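Local coordinates for protein translation initiation factor 4E (Ascaris suum, PDB 3M94) that binds the trimethylguanosine (m2,2,7G) cap, as carried by nematode mRNAs, and so probably recruits them for translation initiation, at residues R88-L99 / A118-V129; Q107-I115 / R144-K152. All coordinates share one frame; numbering follows the deposited sequence.

Interaction 1. Residues R88-L99 / A118-V129; sequences RAQLLDHYWLEL and AVVNVRQKGDKV. With M7M (N,N,7-trimethylguanosine 5'-(trihydrogen diphosphate)), chain C.
W96 lays one face of its indole against V120. The CG1 methyl of V120 stands 3.5 Å from the centroid of the six-membered ring of W96 and only 11° off the normal, a CH-pi contact. With CG of W96 anti to the backbone N (chi1 180°), the ring reaches across to the strand, and its CZ3 comes 3.6 Å from A118 CB. L99 and V129 run past each other in opposite directions, L99 CD2 being 3.5 Å from V129 CG1. L92 CD1 rests on D127 CB and V120 CG2. Near the turn of the hairpin the contact becomes polar. R88 grips D127 side-on: NE of R88 meets the syn lone pair of D127 OD2 at 2.7 Å, and NH1 of R88 meets D127 OD1 at 2.8 Å and 167°. L92 CD2 sits over one face of this guanidinium, toward its rim. D127 OD1 also accepts from R123 N, which comes from the opposite face of the carboxylate. R123 NE and K128 NZ both bond the terminal phosphate of the cap. Helix 88-104 thus packs on one side of the antiparallel sheet, across strands 115-121 and 127-133, with Y95 continuing onto strand 77-83.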
loop_
_atom_site.group_PDB
_atom_site.type_symbol
_atom_site.label_atom_id
_atom_site.label_comp_id
_atom_site.label_asym_id
_atom_site.label_seq_id
_atom_site.Cartn_x
_atom_site.Cartn_y
_atom_site.Cartn_z
ATOM N N ARG A 88 7.338 15.474 3.045
ATOM C CA ARG A 88 6.526 14.742 2.076
ATOM C C ARG A 88 6.949 14.957 0.629
ATOM O O ARG A 88 6.772 14.072 -0.197
ATOM C CB ARG A 88 5.033 15.023 2.281
ATOM C CG ARG A 88 4.610 16.477 2.073
ATOM C CD ARG A 88 3.893 16.670 0.750
ATOM N NE ARG A 88 2.589 15.997 0.735
ATOM C CZ ARG A 88 1.778 15.944 -0.322
ATOM N NH1 ARG A 88 0.619 15.298 -0.241
ATOM N NH2 ARG A 88 2.124 16.530 -1.462
ATOM N N ALA A 89 7.516 16.120 0.327
ATOM C CA ALA A 89 7.985 16.410 -1.027
ATOM C C ALA A 89 9.163 15.513 -1.442
ATOM O O ALA A 89 9.373 15.257 -2.634
ATOM C CB ALA A 89 8.339 17.883 -1.172
ATOM N N GLN A 90 9.911 15.017 -0.461
ATOM C CA GLN A 90 11.025 14.098 -0.739
ATOM C C GLN A 90 10.750 12.610 -0.454
ATOM O O GLN A 90 11.462 11.752 -0.959
ATOM C CB GLN A 90 12.339 14.566 -0.075
ATOM C CG GLN A 90 12.215 15.234 1.301
ATOM C CD GLN A 90 11.849 16.725 1.242
ATOM O OE1 GLN A 90 12.088 17.414 0.239
ATOM N NE2 GLN A 90 11.268 17.227 2.329
ATOM N N LEU A 91 9.717 12.303 0.330
ATOM C CA LEU A 91 9.436 10.912 0.718
ATOM C C LEU A 91 8.148 10.302 0.135
ATOM O O LEU A 91 8.101 9.095 -0.110
ATOM C CB LEU A 91 9.434 10.745 2.243
ATOM C CG LEU A 91 10.707 11.054 3.052
ATOM C CD1 LEU A 91 10.435 10.989 4.565
ATOM C CD2 LEU A 91 11.865 10.131 2.667
ATOM N N LEU A 92 7.107 11.110 -0.071
ATOM C CA LEU A 92 5.799 10.554 -0.453
ATOM C C LEU A 92 5.835 9.629 -1.701
ATOM O O LEU A 92 5.492 8.440 -1.602
ATOM C CB LEU A 92 4.722 11.633 -0.582
ATOM C CG LEU A 92 3.316 11.037 -0.732
ATOM C CD1 LEU A 92 2.978 10.170 0.499
ATOM C CD2 LEU A 92 2.260 12.103 -0.952
ATOM N N ASP A 93 6.278 10.162 -2.840
ATOM C CA ASP A 93 6.343 9.377 -4.087
ATOM C C ASP A 93 7.322 8.209 -4.031
ATOM O O ASP A 93 7.039 7.138 -4.575
ATOM C CB ASP A 93 6.667 10.264 -5.289
ATOM C CG ASP A 93 5.610 11.315 -5.535
ATOM O OD1 ASP A 93 4.462 11.147 -5.061
ATOM O OD2 ASP A 93 5.944 12.328 -6.188
ATOM N N HIS A 94 8.461 8.421 -3.378
ATOM C CA HIS A 94 9.457 7.370 -3.188
ATOM C C HIS A 94 8.875 6.212 -2.367
ATOM O O HIS A 94 8.949 5.064 -2.783
ATOM C CB HIS A 94 10.710 7.944 -2.521
ATOM C CG HIS A 94 11.813 6.948 -2.337
ATOM N ND1 HIS A 94 12.690 6.613 -3.348
ATOM C CD2 HIS A 94 12.201 6.234 -1.250
ATOM C CE1 HIS A 94 13.558 5.722 -2.899
ATOM N NE2 HIS A 94 13.282 5.472 -1.630
ATOM N N TYR A 95 8.291 6.525 -1.210
ATOM C CA TYR A 95 7.652 5.518 -0.362
ATOM C C TYR A 95 6.599 4.702 -1.124
ATOM O O TYR A 95 6.627 3.475 -1.096
ATOM C CB TYR A 95 7.028 6.172 0.873
ATOM C CG TYR A 95 7.981 6.457 2.036
ATOM C CD1 TYR A 95 7.489 6.962 3.241
ATOM C CD2 TYR A 95 9.360 6.206 1.943
ATOM C CE1 TYR A 95 8.341 7.225 4.336
ATOM C CE2 TYR A 95 10.225 6.459 3.036
ATOM C CZ TYR A 95 9.701 6.979 4.227
ATOM O OH TYR A 95 10.523 7.233 5.312
ATOM N N TRP A 96 5.679 5.397 -1.799
ATOM C CA TRP A 96 4.602 4.762 -2.567
ATOM C C TRP A 96 5.121 3.841 -3.670
ATOM O O TRP A 96 4.731 2.685 -3.733
ATOM C CB TRP A 96 3.663 5.826 -3.141
ATOM C CG TRP A 96 2.503 5.306 -3.970
ATOM C CD1 TRP A 96 2.214 5.651 -5.237
ATOM C CD2 TRP A 96 1.474 4.387 -3.553
ATOM N NE1 TRP A 96 1.068 5.010 -5.654
ATOM C CE2 TRP A 96 0.592 4.234 -4.632
ATOM C CE3 TRP A 96 1.218 3.679 -2.363
ATOM C CZ2 TRP A 96 -0.531 3.384 -4.584
ATOM C CZ3 TRP A 96 0.090 2.862 -2.299
ATOM C CH2 TRP A 96 -0.770 2.720 -3.408
ATOM N N LEU A 97 6.010 4.339 -4.522
ATOM C CA LEU A 97 6.558 3.529 -5.611
ATOM C C LEU A 97 7.358 2.321 -5.096
ATOM O O LEU A 97 7.174 1.212 -5.599
ATOM C CB LEU A 97 7.418 4.369 -6.572
ATOM C CG LEU A 97 8.030 3.614 -7.774
ATOM C CD1 LEU A 97 6.963 2.820 -8.615
ATOM C CD2 LEU A 97 8.806 4.573 -8.674
ATOM N N GLU A 98 8.235 2.524 -4.104
ATOM C CA GLU A 98 8.934 1.385 -3.482
ATOM C C GLU A 98 7.965 0.315 -2.951
ATOM O O GLU A 98 8.207 -0.880 -3.112
ATOM C CB GLU A 98 9.856 1.835 -2.336
ATOM C CG GLU A 98 11.030 2.740 -2.750
ATOM C CD GLU A 98 11.977 2.094 -3.757
ATOM O OE1 GLU A 98 12.257 0.891 -3.638
ATOM O OE2 GLU A 98 12.456 2.794 -4.668
ATOM N N LEU A 99 6.875 0.740 -2.314
ATOM C CA LEU A 99 5.894 -0.224 -1.816
ATOM C C LEU A 99 5.211 -0.990 -2.956
ATOM O O LEU A 99 5.030 -2.201 -2.858
ATOM C CB LEU A 99 4.865 0.449 -0.899
ATOM C CG LEU A 99 3.818 -0.454 -0.251
ATOM C CD1 LEU A 99 4.464 -1.647 0.465
ATOM C CD2 LEU A 99 2.983 0.368 0.734
ATOM N N ALA A 118 -1.891 -2.084 -1.098
ATOM C CA ALA A 118 -1.310 -0.858 -0.537
ATOM C C ALA A 118 -2.226 0.353 -0.700
ATOM O O ALA A 118 -3.027 0.418 -1.641
ATOM C CB ALA A 118 0.014 -0.574 -1.196
ATOM N N VAL A 119 -2.060 1.331 0.191
ATOM C CA VAL A 119 -2.866 2.544 0.164
ATOM C C VAL A 119 -2.010 3.774 0.444
ATOM O O VAL A 119 -1.228 3.799 1.411
ATOM C CB VAL A 119 -3.973 2.512 1.251
ATOM C CG1 VAL A 119 -4.878 3.768 1.175
ATOM C CG2 VAL A 119 -4.795 1.242 1.153
ATOM N N VAL A 120 -2.168 4.799 -0.391
ATOM C CA VAL A 120 -1.669 6.107 -0.031
ATOM C C VAL A 120 -2.838 7.081 0.139
ATOM O O VAL A 120 -3.663 7.237 -0.767
ATOM C CB VAL A 120 -0.572 6.632 -1.000
ATOM C CG1 VAL A 120 -1.035 6.598 -2.460
ATOM C CG2 VAL A 120 -0.105 8.057 -0.589
ATOM N N ASN A 121 -2.912 7.703 1.319
ATOM C CA ASN A 121 -3.881 8.760 1.598
ATOM C C ASN A 121 -3.136 10.086 1.580
ATOM O O ASN A 121 -2.173 10.264 2.328
ATOM C CB ASN A 121 -4.545 8.559 2.972
ATOM C CG ASN A 121 -5.103 7.149 3.152
ATOM O OD1 ASN A 121 -4.611 6.387 3.980
ATOM N ND2 ASN A 121 -6.129 6.797 2.370
ATOM N N VAL A 122 -3.555 11.002 0.710
ATOM C CA VAL A 122 -2.949 12.323 0.648
ATOM C C VAL A 122 -3.822 13.254 1.477
ATOM O O VAL A 122 -5.015 13.433 1.167
ATOM C CB VAL A 122 -2.800 12.831 -0.808
ATOM C CG1 VAL A 122 -2.500 14.315 -0.851
ATOM C CG2 VAL A 122 -1.717 12.072 -1.533
ATOM N N ARG A 123 -3.232 13.835 2.529
ATOM C CA ARG A 123 -3.972 14.669 3.473
ATOM C C ARG A 123 -3.233 15.984 3.825
ATOM O O ARG A 123 -2.009 16.088 3.661
ATOM C CB ARG A 123 -4.286 13.871 4.758
ATOM C CG ARG A 123 -5.098 12.569 4.580
ATOM C CD ARG A 123 -6.536 12.829 4.105
ATOM N NE ARG A 123 -7.303 11.595 3.874
ATOM C CZ ARG A 123 -7.314 10.881 2.742
ATOM N NH1 ARG A 123 -6.590 11.243 1.684
ATOM N NH2 ARG A 123 -8.062 9.788 2.664
ATOM N N GLN A 124 -3.986 16.981 4.291
ATOM C CA GLN A 124 -3.422 18.257 4.762
ATOM C C GLN A 124 -2.582 18.110 6.036
ATOM O O GLN A 124 -1.459 18.629 6.110
ATOM C CB GLN A 124 -4.523 19.289 4.988
ATOM N N LYS A 125 -3.127 17.390 7.021
ATOM C CA LYS A 125 -2.448 17.107 8.297
ATOM C C LYS A 125 -1.254 16.143 8.184
ATOM O O LYS A 125 -0.526 15.948 9.161
ATOM C CB LYS A 125 -3.442 16.520 9.312
ATOM C CG LYS A 125 -4.644 17.397 9.651
ATOM C CD LYS A 125 -4.235 18.678 10.319
ATOM C CE LYS A 125 -5.443 19.498 10.679
ATOM N NZ LYS A 125 -4.989 20.806 11.171
ATOM N N GLY A 126 -1.080 15.511 7.020
ATOM C CA GLY A 126 0.031 14.579 6.800
ATOM C C GLY A 126 -0.384 13.345 6.010
ATOM O O GLY A 126 -1.414 12.731 6.290
ATOM N N ASP A 127 0.423 12.967 5.030
ATOM C CA ASP A 127 0.106 11.798 4.205
ATOM C C ASP A 127 0.418 10.478 4.923
ATOM O O ASP A 127 1.254 10.445 5.827
ATOM C CB ASP A 127 0.870 11.866 2.893
ATOM C CG ASP A 127 0.864 13.250 2.291
ATOM O OD1 ASP A 127 -0.217 13.744 1.880
ATOM O OD2 ASP A 127 1.957 13.844 2.233
ATOM N N LYS A 128 -0.265 9.411 4.503
ATOM C CA LYS A 128 -0.117 8.070 5.049
ATOM C C LYS A 128 0.049 7.045 3.919
ATOM O O LYS A 128 -0.724 7.040 2.953
ATOM C CB LYS A 128 -1.338 7.706 5.900
ATOM C CG LYS A 128 -1.496 8.579 7.167
ATOM C CD LYS A 128 -2.773 8.296 7.942
ATOM C CE LYS A 128 -4.004 8.843 7.247
ATOM N NZ LYS A 128 -5.151 8.861 8.200
ATOM N N VAL A 129 1.080 6.209 4.037
ATOM C CA VAL A 129 1.275 5.045 3.166
ATOM C C VAL A 129 1.058 3.817 4.046
ATOM O O VAL A 129 1.685 3.706 5.097
ATOM C CB VAL A 129 2.690 5.044 2.537
ATOM C CG1 VAL A 129 2.950 3.761 1.728
ATOM C CG2 VAL A 129 2.906 6.276 1.665
HETATM O OAX M7M C . -9.132 10.455 8.633
HETATM O OAY M7M C . -7.101 10.854 7.287
HETATM P PAZ M7M C . -8.454 10.241 7.194
HETATM O OBA M7M C . -9.398 10.720 6.144
HETATM O OBB M7M C . -13.636 1.010 3.825
HETATM C CBC M7M C . -11.457 2.687 3.911
HETATM O OBD M7M C . -8.293 8.656 7.013
HETATM N NBE M7M C . -15.673 1.885 4.111
HETATM C CBF M7M C . -14.354 2.000 4.025
HETATM C CBG M7M C . -13.843 3.254 4.185
HETATM N NBH M7M C . -12.585 3.597 4.147
HETATM C CBI M7M C . -12.543 4.902 4.349
HETATM O OBJ M7M C . -8.194 8.454 4.528
HETATM P PBK M7M C . -8.777 7.837 5.722
HETATM O OBL M7M C . -8.611 6.394 6.019
HETATM C CBM M7M C . -16.423 2.961 4.336
HETATM N NBN M7M C . -15.926 4.190 4.492
HETATM C CBO M7M C . -14.610 4.345 4.415
HETATM N NBP M7M C . -13.778 5.354 4.504
HETATM C CBQ M7M C . -14.148 6.745 4.750
HETATM O OBR M7M C . -13.008 7.583 4.773
HETATM C CBS M7M C . -12.637 7.944 6.092
HETATM C CBT M7M C . -11.244 7.434 6.383
HETATM O OBU M7M C . -10.311 8.224 5.691
HETATM N NBV M7M C . -17.726 2.755 4.408
HETATM C CBW M7M C . -18.612 3.861 4.647
HETATM C CBX M7M C . -14.739 6.788 6.125
HETATM C CBY M7M C . -13.565 7.170 6.983
HETATM C CBZ M7M C . -18.228 1.412 4.244
HETATM O OCA M7M C . -15.723 7.806 6.102
HETATM O OCB M7M C . -13.941 7.971 8.091
#

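Interaction 2. Residues Q107-I115 / R144-K152; sequences QFEDNGEYI and RIGQILKAK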
loop_
_atom_site.group_PDB
_atom_site.type_symbol
_atom_site.label_atom_id
_atom_site.label_comp_id
_atom_site.label_asym_id
_atom_site.label_seq_id
_atom_site.Cartn_x
_atom_site.Cartn_y
_atom_site.Cartn_z
ATOM N N GLN A 107 8.011 -9.435 -2.915
ATOM C CA GLN A 107 9.215 -9.306 -2.108
ATOM C C GLN A 107 8.956 -9.668 -0.662
ATOM O O GLN A 107 9.847 -9.553 0.162
ATOM C CB GLN A 107 9.740 -7.865 -2.194
ATOM C CG GLN A 107 10.312 -7.517 -3.549
ATOM C CD GLN A 107 11.546 -8.319 -3.858
ATOM O OE1 GLN A 107 12.562 -8.194 -3.179
ATOM N NE2 GLN A 107 11.461 -9.166 -4.869
ATOM N N PHE A 108 7.743 -10.111 -0.341
ATOM C CA PHE A 108 7.469 -10.476 1.045
ATOM C C PHE A 108 7.601 -11.974 1.378
ATOM O O PHE A 108 6.932 -12.472 2.270
ATOM C CB PHE A 108 6.151 -9.840 1.509
ATOM C CG PHE A 108 6.174 -8.341 1.451
ATOM C CD1 PHE A 108 5.859 -7.668 0.267
ATOM C CD2 PHE A 108 6.557 -7.597 2.573
ATOM C CE1 PHE A 108 5.902 -6.263 0.203
ATOM C CE2 PHE A 108 6.599 -6.192 2.523
ATOM C CZ PHE A 108 6.283 -5.530 1.346
ATOM N N GLU A 109 8.471 -12.675 0.641
ATOM C CA GLU A 109 8.895 -14.038 0.984
ATOM C C GLU A 109 7.723 -15.034 0.989
ATOM O O GLU A 109 6.967 -15.099 0.029
ATOM C CB GLU A 109 9.672 -14.022 2.316
ATOM C CG GLU A 109 10.967 -13.187 2.226
ATOM C CD GLU A 109 11.619 -12.865 3.580
ATOM O OE1 GLU A 109 11.109 -13.268 4.650
ATOM O OE2 GLU A 109 12.653 -12.171 3.568
ATOM N N ASP A 110 7.547 -15.802 2.062
ATOM C CA ASP A 110 6.460 -16.782 2.078
ATOM C C ASP A 110 5.179 -16.202 2.677
ATOM O O ASP A 110 4.265 -16.937 3.050
ATOM C CB ASP A 110 6.882 -18.091 2.795
ATOM C CG ASP A 110 7.812 -17.854 3.967
ATOM O OD1 ASP A 110 8.101 -16.685 4.289
ATOM O OD2 ASP A 110 8.264 -18.843 4.580
ATOM N N ASN A 111 5.115 -14.876 2.753
ATOM C CA ASN A 111 4.027 -14.197 3.424
ATOM C C ASN A 111 3.102 -13.471 2.439
ATOM O O ASN A 111 2.126 -12.828 2.845
ATOM C CB ASN A 111 4.600 -13.225 4.471
ATOM C CG ASN A 111 5.350 -13.952 5.594
ATOM O OD1 ASN A 111 4.838 -14.910 6.174
ATOM N ND2 ASN A 111 6.562 -13.496 5.899
ATOM N N GLY A 112 3.409 -13.599 1.153
ATOM C CA GLY A 112 2.698 -12.871 0.107
ATOM C C GLY A 112 1.211 -13.154 0.039
ATOM O O GLY A 112 0.442 -12.285 -0.353
ATOM N N GLU A 113 0.808 -14.372 0.408
ATOM C CA GLU A 113 -0.620 -14.714 0.510
ATOM C C GLU A 113 -1.386 -13.848 1.535
ATOM O O GLU A 113 -2.607 -13.734 1.459
ATOM C CB GLU A 113 -0.819 -16.212 0.804
ATOM C CG GLU A 113 -0.113 -16.741 2.065
ATOM C CD GLU A 113 1.261 -17.354 1.777
ATOM O OE1 GLU A 113 2.075 -16.744 1.018
ATOM O OE2 GLU A 113 1.514 -18.463 2.312
ATOM N N TYR A 114 -0.674 -13.243 2.483
ATOM C CA TYR A 114 -1.325 -12.422 3.505
ATOM C C TYR A 114 -1.494 -10.950 3.117
ATOM O O TYR A 114 -2.225 -10.215 3.765
ATOM C CB TYR A 114 -0.594 -12.551 4.839
ATOM C CG TYR A 114 -0.759 -13.920 5.427
ATOM C CD1 TYR A 114 -1.888 -14.232 6.180
ATOM C CD2 TYR A 114 0.196 -14.916 5.205
ATOM C CE1 TYR A 114 -2.055 -15.503 6.724
ATOM C CE2 TYR A 114 0.039 -16.186 5.735
ATOM C CZ TYR A 114 -1.087 -16.468 6.494
ATOM O OH TYR A 114 -1.258 -17.711 7.015
ATOM N N ILE A 115 -0.824 -10.525 2.055
ATOM C CA ILE A 115 -0.924 -9.147 1.594
ATOM C C ILE A 115 -2.181 -8.911 0.744
ATOM O O ILE A 115 -2.419 -9.619 -0.233
ATOM C CB ILE A 115 0.364 -8.758 0.835
ATOM C CG1 ILE A 115 1.499 -8.595 1.853
ATOM C CG2 ILE A 115 0.175 -7.460 0.012
ATOM C CD1 ILE A 115 2.819 -8.703 1.261
ATOM N N ARG A 144 6.976 -9.802 10.322
ATOM C CA ARG A 144 7.926 -10.025 9.249
ATOM C C ARG A 144 7.650 -9.109 8.063
ATOM O O ARG A 144 8.564 -8.507 7.496
ATOM C CB ARG A 144 7.937 -11.493 8.818
ATOM C CG ARG A 144 9.023 -11.793 7.795
ATOM C CD ARG A 144 10.364 -11.270 8.304
ATOM N NE ARG A 144 11.468 -11.556 7.398
ATOM C CZ ARG A 144 12.558 -10.803 7.296
ATOM N NH1 ARG A 144 12.679 -9.708 8.033
ATOM N NH2 ARG A 144 13.524 -11.139 6.451
ATOM N N ILE A 145 6.384 -9.000 7.698
ATOM C CA ILE A 145 5.978 -8.084 6.645
ATOM C C ILE A 145 6.441 -6.655 6.972
ATOM O O ILE A 145 6.941 -5.946 6.106
ATOM C CB ILE A 145 4.459 -8.167 6.400
ATOM C CG1 ILE A 145 4.122 -9.501 5.728
ATOM C CG2 ILE A 145 3.987 -7.014 5.533
ATOM C CD1 ILE A 145 2.645 -9.814 5.629
ATOM N N GLY A 146 6.293 -6.256 8.227
ATOM C CA GLY A 146 6.678 -4.928 8.663
ATOM C C GLY A 146 8.164 -4.699 8.578
ATOM O O GLY A 146 8.599 -3.613 8.201
ATOM N N GLN A 147 8.949 -5.714 8.935
ATOM C CA GLN A 147 10.402 -5.582 8.895
ATOM C C GLN A 147 10.857 -5.365 7.444
ATOM O O GLN A 147 11.681 -4.498 7.178
ATOM C CB GLN A 147 11.105 -6.779 9.570
ATOM C CG GLN A 147 10.792 -6.922 11.078
ATOM C CD GLN A 147 11.212 -8.284 11.692
ATOM O OE1 GLN A 147 11.251 -9.315 11.015
ATOM N NE2 GLN A 147 11.519 -8.274 12.982
ATOM N N ILE A 148 10.295 -6.132 6.515
ATOM C CA ILE A 148 10.605 -5.978 5.093
ATOM C C ILE A 148 10.145 -4.605 4.569
ATOM O O ILE A 148 10.873 -3.957 3.840
ATOM C CB ILE A 148 9.995 -7.127 4.238
ATOM C CG1 ILE A 148 10.666 -8.463 4.578
ATOM C CG2 ILE A 148 10.153 -6.843 2.742
ATOM C CD1 ILE A 148 9.828 -9.682 4.237
ATOM N N LEU A 149 8.946 -4.170 4.944
ATOM C CA LEU A 149 8.443 -2.842 4.538
ATOM C C LEU A 149 9.406 -1.720 4.974
ATOM O O LEU A 149 9.781 -0.849 4.184
ATOM C CB LEU A 149 7.058 -2.607 5.147
ATOM C CG LEU A 149 6.385 -1.236 5.023
ATOM C CD1 LEU A 149 6.012 -0.973 3.579
ATOM C CD2 LEU A 149 5.143 -1.199 5.883
ATOM N N LYS A 150 9.794 -1.771 6.244
ATOM C CA LYS A 150 10.709 -0.814 6.841
ATOM C C LYS A 150 12.005 -0.761 6.036
ATOM O O LYS A 150 12.514 0.328 5.738
ATOM C CB LYS A 150 10.997 -1.219 8.297
ATOM C CG LYS A 150 11.838 -0.222 9.061
ATOM C CD LYS A 150 12.014 -0.666 10.505
ATOM C CE LYS A 150 13.224 -0.022 11.150
ATOM N NZ LYS A 150 13.004 1.415 11.466
ATOM N N ALA A 151 12.513 -1.948 5.684
ATOM C CA ALA A 151 13.757 -2.093 4.939
ATOM C C ALA A 151 13.632 -1.531 3.517
ATOM O O ALA A 151 14.426 -0.691 3.098
ATOM C CB ALA A 151 14.209 -3.579 4.918
ATOM N N LYS A 152 12.612 -1.979 2.791
ATOM C CA LYS A 152 12.348 -1.510 1.428
ATOM C C LYS A 152 12.228 0.001 1.355
ATOM O O LYS A 152 12.676 0.610 0.395
ATOM C CB LYS A 152 11.045 -2.133 0.887
ATOM C CG LYS A 152 11.134 -3.630 0.590
ATOM C CD LYS A 152 12.176 -3.954 -0.474
ATOM C CE LYS A 152 12.308 -5.450 -0.642
ATOM N NZ LYS A 152 13.074 -5.772 -1.886
#
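E109 and R144 form a salt bridge across the contact. R144 NE gives a hydrogen bond to E109 OE1 at 3.3 Å, on the syn side of the carboxylate. The second bond, R144 NH2 to E109 OE2, is weak, with an angle of 129° at the hydrogen. The two flat groups are turned 50° against each other. I148 CG1 lies over the centre of the R144 guanidinium, 4.0 Å above its plane. R144 NH1 has a further weak bond to Q147 OE1. At the other end, K152 NZ donates to Q107 OE1 at 2.8 Å, tilted 24° from the carbonyl plane. The Q107 chain bends at chi2 and crosses the lysine at about a right angle. Q107 NE2 is satisfied by G105 O. Within the loop, N111 N bonds F108 O and Y114 N bonds N111 O. Between the two polar ends, F108 packs against the helix. CE2 of F108 is 3.6 Å from I148 CG2, and I145 O lies at the ring edge. I145 CD1 touches N111 CB and I115 CG1. The loop thus packs along one side of helix 139-153. F108 and I145 both rest on L131 of strand 127-133, and F108 also reaches A102 and I103 of helix 88-104.

In the fold
The centres of interactions 1 and 2 lie about 18 Å apart, and both pack against the one antiparallel sheet. Their segments alternate along the chain: helix 88-104, the loop of 107-115, strands 115-121 and 127-133, then helix 139-153. Strand 127-133 leads from interaction 1 towards the helix of interaction 2. The two contacts meet where L99 CD1 packs on L149 CD1 at 3.5 Å, so helices 88-104 and 139-153 touch each other where they lie on the sheet. Interaction 1 includes N121, R123 and K128 of the cap pocket, whereas interaction 2 contains none of the pocket residues. Together they pack helices and loop onto the sheet whose strands 115-121 and 127-133 carry N121 and K128.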